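Local atomic coordinates of chloride intracellular channel exc-4 (Caenorhabditis elegans, PDB entry 2YV9), a protein that may insert into membranes to form chloride channels and is required to regulate the width of the excretory canal lumen as it grows. Residues A[20-25]-A[42-47]. Sequence-based numbering, arbitrary orientation. Where two conformers were deposited one is given.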
ATOM      1  N   LEU A  20       9.628 -16.075   0.023  1.00 28.77           N
ATOM      2  CA  LEU A  20       9.037 -14.727   0.077  1.00 28.36           C
ATOM      3  C   LEU A  20       9.669 -13.999   1.251  1.00 30.43           C
ATOM      4  O   LEU A  20       9.638 -14.518   2.384  1.00 29.22           O
ATOM      5  CB  LEU A  20       7.531 -14.831   0.269  1.00 25.70           C
ATOM      6  CG  LEU A  20       6.764 -15.632  -0.789  1.00 26.25           C
ATOM      7  CD1 LEU A  20       5.265 -15.838  -0.422  1.00 29.62           C
ATOM      8  CD2 LEU A  20       6.947 -15.002  -2.167  1.00 32.09           C
ATOM      9  N   GLU A  21      10.299 -12.854   0.985  0.50 27.49           N
ATOM     10  CA  GLU A  21      10.901 -12.040   2.035  0.50 25.42           C
ATOM     11  C   GLU A  21       9.970 -10.852   2.244  0.50 27.93           C
ATOM     12  O   GLU A  21       9.512 -10.251   1.283  0.50 23.00           O
ATOM     13  CB  GLU A  21      12.323 -11.608   1.657  0.50 25.36           C
ATOM     14  CG  GLU A  21      13.188 -12.796   1.214  0.50 40.39           C
ATOM     15  CD  GLU A  21      14.518 -12.387   0.612  0.50 42.86           C
ATOM     16  OE1 GLU A  21      15.287 -11.676   1.300  0.50 41.53           O
ATOM     17  OE2 GLU A  21      14.806 -12.809  -0.536  0.50 36.27           O
ATOM     18  N   LEU A  22       9.626 -10.597   3.500  1.00 26.18           N
ATOM     19  CA  LEU A  22       8.806  -9.465   3.881  1.00 26.38           C
ATOM     20  C   LEU A  22       9.637  -8.484   4.676  1.00 27.66           C
ATOM     21  O   LEU A  22      10.262  -8.857   5.670  1.00 25.01           O
ATOM     22  CB  LEU A  22       7.646  -9.945   4.734  1.00 23.66           C
ATOM     23  CG  LEU A  22       6.656  -8.833   5.081  1.00 23.77           C
ATOM     24  CD1 LEU A  22       5.851  -8.400   3.863  1.00 26.90           C
ATOM     25  CD2 LEU A  22       5.729  -9.362   6.148  1.00 28.54           C
ATOM     26  N   TYR A  23       9.628  -7.226   4.225  1.00 27.21           N
ATOM     27  CA  TYR A  23      10.314  -6.144   4.900  1.00 26.86           C
ATOM     28  C   TYR A  23       9.229  -5.401   5.651  1.00 29.20           C
ATOM     29  O   TYR A  23       8.212  -5.052   5.069  1.00 24.76           O
ATOM     30  CB  TYR A  23      10.972  -5.202   3.882  1.00 26.54           C
ATOM     31  CG  TYR A  23      12.203  -5.779   3.224  1.00 24.88           C
ATOM     32  CD1 TYR A  23      13.471  -5.469   3.670  1.00 47.73           C
ATOM     33  CD2 TYR A  23      12.083  -6.697   2.181  1.00 38.62           C
ATOM     34  CE1 TYR A  23      14.594  -6.012   3.067  1.00 51.08           C
ATOM     35  CE2 TYR A  23      13.200  -7.227   1.571  1.00 45.89           C
ATOM     36  CZ  TYR A  23      14.447  -6.889   2.019  1.00 42.36           C
ATOM     37  OH  TYR A  23      15.553  -7.448   1.401  1.00 48.93           O
ATOM     38  N   VAL A  24       9.437  -5.193   6.936  1.00 24.11           N
ATOM     39  CA  VAL A  24       8.479  -4.534   7.806  1.00 24.88           C
ATOM     40  C   VAL A  24       9.111  -3.279   8.425  1.00 25.47           C
ATOM     41  O   VAL A  24      10.296  -3.233   8.691  1.00 26.58           O
ATOM     42  CB  VAL A  24       7.930  -5.478   8.897  1.00 25.21           C
ATOM     43  CG1 VAL A  24       7.190  -6.699   8.234  1.00 21.45           C
ATOM     44  CG2 VAL A  24       9.031  -5.920   9.900  1.00 28.48           C
ATOM     45  N   LYS A  25       8.272  -2.288   8.704  1.00 22.52           N
ATOM     46  CA  LYS A  25       8.724  -1.098   9.386  1.00 26.74           C
ATOM     47  C   LYS A  25       9.252  -1.432  10.784  1.00 25.95           C
ATOM     48  O   LYS A  25       8.575  -2.088  11.556  1.00 23.65           O
ATOM     49  CB  LYS A  25       7.565  -0.106   9.507  1.00 24.22           C
ATOM     50  CG  LYS A  25       7.995   1.209  10.139  1.00 30.65           C
ATOM     51  CD  LYS A  25       6.848   2.112  10.613  1.00 36.22           C
ATOM     52  CE  LYS A  25       7.431   3.252  11.491  1.00 44.46           C
ATOM     53  NZ  LYS A  25       8.014   2.758  12.827  1.00 34.67           N
ATOM     54  N   GLU A  42      -0.623  -7.687   9.097  1.00 21.59           N
ATOM     55  CA  GLU A  42      -1.612  -8.394   8.265  1.00 19.41           C
ATOM     56  C   GLU A  42      -0.881  -9.385   7.324  1.00 21.68           C
ATOM     57  O   GLU A  42      -1.201 -10.567   7.305  1.00 22.89           O
ATOM     58  CB  GLU A  42      -2.378  -7.384   7.423  1.00 23.48           C
ATOM     59  CG  GLU A  42      -3.390  -7.977   6.453  1.00 20.98           C
ATOM     60  CD  GLU A  42      -4.238  -6.951   5.723  1.00 26.24           C
ATOM     61  OE1 GLU A  42      -3.995  -5.724   5.855  1.00 24.28           O
ATOM     62  OE2 GLU A  42      -5.129  -7.384   4.962  1.00 21.86           O
ATOM     63  N   PHE A  43       0.061  -8.912   6.507  1.00 23.07           N
ATOM     64  CA  PHE A  43       0.707  -9.798   5.556  1.00 21.55           C
ATOM     65  C   PHE A  43       1.614 -10.814   6.218  1.00 22.31           C
ATOM     66  O   PHE A  43       1.745 -11.962   5.731  1.00 25.99           O
ATOM     67  CB  PHE A  43       1.426  -9.057   4.439  1.00 24.68           C
ATOM     68  CG  PHE A  43       0.505  -8.245   3.616  1.00 20.19           C
ATOM     69  CD1 PHE A  43      -0.610  -8.826   3.041  1.00 21.41           C
ATOM     70  CD2 PHE A  43       0.695  -6.899   3.439  1.00 22.72           C
ATOM     71  CE1 PHE A  43      -1.491  -8.073   2.305  1.00 23.94           C
ATOM     72  CE2 PHE A  43      -0.191  -6.158   2.678  1.00 20.59           C
ATOM     73  CZ  PHE A  43      -1.271  -6.723   2.134  1.00 23.52           C
ATOM     74  N   TRP A  44       2.246 -10.428   7.319  1.00 20.84           N
ATOM     75  CA  TRP A  44       3.089 -11.386   8.043  1.00 23.62           C
ATOM     76  C   TRP A  44       2.206 -12.514   8.543  1.00 20.95           C
ATOM     77  O   TRP A  44       2.541 -13.706   8.327  1.00 23.32           O
ATOM     78  CB  TRP A  44       3.840 -10.707   9.166  1.00 22.89           C
ATOM     79  CG  TRP A  44       4.924 -11.514   9.868  1.00 24.25           C
ATOM     80  CD1 TRP A  44       5.166 -12.872   9.827  1.00 23.26           C
ATOM     81  CD2 TRP A  44       5.874 -10.959  10.769  1.00 21.76           C
ATOM     82  NE1 TRP A  44       6.267 -13.168  10.631  1.00 23.78           N
ATOM     83  CE2 TRP A  44       6.718 -11.997  11.204  1.00 23.38           C
ATOM     84  CE3 TRP A  44       6.138  -9.645  11.199  1.00 21.20           C
ATOM     85  CZ2 TRP A  44       7.737 -11.782  12.118  1.00 22.19           C
ATOM     86  CZ3 TRP A  44       7.182  -9.422  12.071  1.00 24.35           C
ATOM     87  CH2 TRP A  44       7.968 -10.491  12.538  1.00 27.15           C
ATOM     88  N   MET A  45       1.033 -12.181   9.117  1.00 19.39           N
ATOM     89  CA  MET A  45       0.155 -13.283   9.526  1.00 22.44           C
ATOM     90  C   MET A  45      -0.218 -14.207   8.365  1.00 24.27           C
ATOM     91  O   MET A  45      -0.220 -15.461   8.492  1.00 23.18           O
ATOM     92  CB  MET A  45      -1.131 -12.750  10.151  1.00 23.37           C
ATOM     93  CG  MET A  45      -0.907 -12.077  11.497  1.00 22.73           C
ATOM     94  SD  MET A  45      -2.311 -11.479  12.417  1.00 21.10           S
ATOM     95  CE  MET A  45      -3.272 -12.961  12.560  1.00 17.71           C
ATOM     96  N   GLU A  46      -0.525 -13.626   7.220  1.00 22.51           N
ATOM     97  CA  GLU A  46      -0.858 -14.444   6.041  1.00 24.03           C
ATOM     98  C   GLU A  46       0.345 -15.314   5.606  1.00 28.92           C
ATOM     99  O   GLU A  46       0.220 -16.529   5.311  1.00 25.49           O
ATOM    100  CB  GLU A  46      -1.348 -13.543   4.929  1.00 29.75           C
ATOM    101  CG  GLU A  46      -2.708 -12.882   5.228  1.00 25.13           C
ATOM    102  CD  GLU A  46      -3.134 -11.851   4.200  1.00 24.50           C
ATOM    103  OE1 GLU A  46      -2.399 -11.654   3.198  1.00 23.65           O
ATOM    104  OE2 GLU A  46      -4.202 -11.268   4.398  1.00 26.87           O
ATOM    105  N   LEU A  47       1.507 -14.701   5.492  1.00 21.11           N
ATOM    106  CA  LEU A  47       2.719 -15.481   5.188  1.00 22.96           C
ATOM    107  C   LEU A  47       2.977 -16.603   6.201  1.00 24.65           C
ATOM    108  O   LEU A  47       3.385 -17.705   5.798  1.00 25.71           O
ATOM    109  CB  LEU A  47       3.933 -14.573   5.071  1.00 21.41           C
ATOM    110  CG  LEU A  47       3.831 -13.732   3.781  1.00 22.15           C
ATOM    111  CD1 LEU A  47       4.933 -12.622   3.775  1.00 24.48           C
ATOM    112  CD2 LEU A  47       3.948 -14.496   2.518  1.00 23.26           C
TER
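Leu22 meets Trp44 and Leu47 where strand 19-25 packs on helix 38-52, in a beta-alpha-beta unit within the thioredoxin-like N-terminal domain of the GST fold of CLIC proteins. The axes of segments 20-25 and 42-47 run nearly antiparallel, at 154° and 9.8 Å apart at their closest; the pleat of the strand turns Leu20, Leu22 and Val24 toward the helix. Leu22 starts the contact at CB, which lies 3.9 Å from Leu47 CD1. Its CG stands anti to the backbone N (chi1 -175°), and from there CD2 reaches the helix, 3.8 Å from both Trp44 CB and Trp44 N. The same methyl is 4.1 Å from Leu47 CD1, while the other branch, Leu22 CD1, stays 4.3 Å from that atom. The Trp44 indole extends from the helix across the strand direction, and Val24 CG1 lies oblique to its ring, 4.3 Å from CE3. No hydrogen bond links the segments; the interface is apolar and largely buried. Strand 57-63, which completes the unit, adds Val60 against Trp44 and Val58 against Leu47, while Met82 of strand 81-84 touches both Leu20 and Leu47. Residues 38-58, which include this helix, are predicted to span the membrane after insertion, a step that would probably require this packing to be broken. At the Leu20 end the two leucine side chains meet at an angle, and Leu20 CD1 lies 3.5 Å from Leu47 CD2, a close fit for two methyls.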